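Local coordinates for C-type lectin domain family 4 member F (Mus musculus, PDB 6JJJ), which acts as a Kupffer cell receptor that binds galactose and fucose through its C-type lectin domain and could take part in endocytosis, at residues A[49-54]-A[146-151]. Residues are numbered along the deposited sequence; the frame is centred on the assembly and turned at random.
Sequences EKFCTS and WVCKKS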
loop_
_atom_site.group_PDB
_atom_site.type_symbol
_atom_site.label_atom_id
_atom_site.label_comp_id
_atom_site.label_asym_id
_atom_site.label_seq_id
_atom_site.Cartn_x
_atom_site.Cartn_y
_atom_site.Cartn_z
ATOM N N GLU A 49 -14.272 8.198 18.182
ATOM C CA GLU A 49 -15.286 7.371 17.537
ATOM C C GLU A 49 -15.899 8.091 16.343
ATOM O O GLU A 49 -16.131 7.476 15.295
ATOM C CB GLU A 49 -16.361 6.982 18.551
ATOM C CG GLU A 49 -17.568 6.284 17.943
ATOM C CD GLU A 49 -17.221 4.955 17.290
ATOM O OE1 GLU A 49 -16.034 4.569 17.300
ATOM O OE2 GLU A 49 -18.142 4.302 16.756
ATOM N N LYS A 50 -16.163 9.393 16.480
ATOM C CA LYS A 50 -16.651 10.169 15.346
ATOM C C LYS A 50 -15.714 10.037 14.149
ATOM O O LYS A 50 -16.161 10.006 12.996
ATOM C CB LYS A 50 -16.811 11.637 15.746
ATOM C CG LYS A 50 -17.817 11.880 16.866
ATOM C CD LYS A 50 -19.226 12.052 16.300
ATOM C CE LYS A 50 -20.271 12.176 17.400
ATOM N NZ LYS A 50 -20.051 13.363 18.274
ATOM N N PHE A 51 -14.406 9.934 14.405
ATOM C CA PHE A 51 -13.454 9.726 13.317
ATOM C C PHE A 51 -13.649 8.350 12.688
ATOM O O PHE A 51 -13.853 8.230 11.475
ATOM C CB PHE A 51 -12.015 9.885 13.826
ATOM C CG PHE A 51 -10.966 9.700 12.756
ATOM C CD1 PHE A 51 -10.581 8.433 12.346
ATOM C CD2 PHE A 51 -10.365 10.799 12.162
ATOM C CE1 PHE A 51 -9.626 8.265 11.360
ATOM C CE2 PHE A 51 -9.406 10.638 11.178
ATOM C CZ PHE A 51 -9.035 9.369 10.777
ATOM N N CYS A 52 -13.575 7.292 13.503
ATOM C CA CYS A 52 -13.721 5.939 12.971
ATOM C C CYS A 52 -15.033 5.790 12.205
ATOM O O CYS A 52 -15.094 5.085 11.190
ATOM C CB CYS A 52 -13.636 4.909 14.098
ATOM S SG CYS A 52 -12.065 4.871 15.029
ATOM N N THR A 53 -16.098 6.439 12.684
ATOM C CA THR A 53 -17.367 6.418 11.963
ATOM C C THR A 53 -17.222 7.115 10.618
ATOM O O THR A 53 -17.649 6.592 9.581
ATOM C CB THR A 53 -18.464 7.090 12.789
ATOM O OG1 THR A 53 -18.024 8.396 13.185
ATOM C CG2 THR A 53 -18.803 6.266 14.018
ATOM N N SER A 54 -16.615 8.306 10.615
ATOM C CA SER A 54 -16.447 9.042 9.370
ATOM C C SER A 54 -15.811 8.161 8.306
ATOM O O SER A 54 -16.201 8.204 7.133
ATOM C CB SER A 54 -15.585 10.286 9.600
ATOM O OG SER A 54 -14.213 9.946 9.713
ATOM N N TRP A 146 -6.058 6.467 19.323
ATOM C CA TRP A 146 -7.047 5.402 19.225
ATOM C C TRP A 146 -6.691 4.461 18.083
ATOM O O TRP A 146 -5.710 4.660 17.365
ATOM C CB TRP A 146 -8.447 5.975 19.003
ATOM C CG TRP A 146 -8.574 6.672 17.678
ATOM C CD1 TRP A 146 -8.965 6.117 16.495
ATOM C CD2 TRP A 146 -8.294 8.047 17.401
ATOM N NE1 TRP A 146 -8.955 7.065 15.500
ATOM C CE2 TRP A 146 -8.545 8.258 16.032
ATOM C CE3 TRP A 146 -7.857 9.124 18.180
ATOM C CZ2 TRP A 146 -8.375 9.501 15.425
ATOM C CZ3 TRP A 146 -7.691 10.356 17.577
ATOM C CH2 TRP A 146 -7.947 10.535 16.213
ATOM N N VAL A 147 -7.510 3.426 17.917
ATOM C CA VAL A 147 -7.378 2.482 16.811
ATOM C C VAL A 147 -8.767 2.157 16.275
ATOM O O VAL A 147 -9.660 1.771 17.036
ATOM C CB VAL A 147 -6.633 1.205 17.253
ATOM C CG1 VAL A 147 -7.293 0.608 18.489
ATOM C CG2 VAL A 147 -6.571 0.203 16.116
ATOM N N CYS A 148 -8.943 2.300 14.964
ATOM C CA CYS A 148 -10.182 1.936 14.291
ATOM C C CYS A 148 -10.052 0.551 13.666
ATOM O O CYS A 148 -8.953 0.108 13.327
ATOM C CB CYS A 148 -10.541 2.944 13.194
ATOM S SG CYS A 148 -10.568 4.698 13.662
ATOM N N LYS A 149 -11.190 -0.127 13.503
ATOM C CA LYS A 149 -11.230 -1.416 12.819
ATOM C C LYS A 149 -12.291 -1.391 11.727
ATOM O O LYS A 149 -13.372 -0.824 11.907
ATOM C CB LYS A 149 -11.515 -2.578 13.789
ATOM C CG LYS A 149 -11.558 -3.944 13.106
ATOM C CD LYS A 149 -11.256 -5.089 14.066
ATOM C CE LYS A 149 -12.494 -5.546 14.825
ATOM N NZ LYS A 149 -12.220 -6.766 15.640
ATOM N N LYS A 150 -11.980 -2.034 10.604
ATOM C CA LYS A 150 -12.844 -2.033 9.433
ATOM C C LYS A 150 -12.900 -3.430 8.844
ATOM O O LYS A 150 -11.892 -4.141 8.809
ATOM C CB LYS A 150 -12.347 -1.035 8.382
ATOM C CG LYS A 150 -13.170 -1.015 7.107
ATOM C CD LYS A 150 -12.639 0.019 6.121
ATOM C CE LYS A 150 -13.085 1.431 6.483
ATOM N NZ LYS A 150 -14.316 1.827 5.734
ATOM N N SER A 151 -14.086 -3.815 8.384
ATOM C CA SER A 151 -14.317 -5.140 7.834
ATOM C C SER A 151 -14.219 -5.113 6.314
ATOM O O SER A 151 -14.472 -4.089 5.673
ATOM C CB SER A 151 -15.695 -5.664 8.246
ATOM O OG SER A 151 -15.863 -5.615 9.652
#
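Cys-52 of helix 45-54 and Cys-148 of strand 147-151 are joined by a disulfide, SG to SG 2.0 Å, with a torsion of -79° about the sulfur-sulfur bond. Both cysteines direct CB at the opposite segment, and each sulfur lies anti to its own carbonyl carbon, beside the backbone nitrogen. The CA atoms of Cys-52 and Cys-148 are 5.5 Å apart, the nearest pair between the two segments. Two aromatic rings pack against the bridge. SG of Cys-52 lies obliquely by the pyrrole part of the Trp-146 indole, 3.6 Å from CD1. SG of Cys-148 instead meets the rim of the Phe-51 ring near its plane, 4.0 Å from CD1. The two rings also touch each other: CZ2 of Trp-146 sits over one face of Phe-51, displaced toward the rim and 3.7 Å from CG. Their planes are inclined at 58°, giving an oblique pair whose centroids stand 5.4 Å apart. Phe-51 reaches this place with CG anti to its backbone nitrogen (chi1 -179°), and its ring also meets that of Tyr-37. No hydrogen bond links the two segments; covalent and apolar contacts join them. Further out, strand 147-151 is held between strands 34-38 and 58-59, antiparallel to both, by backbone bonds, among them Cys-148 with Tyr-37 and Lys-149 with His-58. Leu-59 of strand 58-59 packs against both Cys-52 and Trp-146. The axes of 49-54 and 147-151 point roughly the same way and approach to 8.7 Å. A disulfide tying the first helix of the lectin domain to its last strand, across 95 intervening residues that include the calcium-binding region, is a hallmark of the C-type lectin fold.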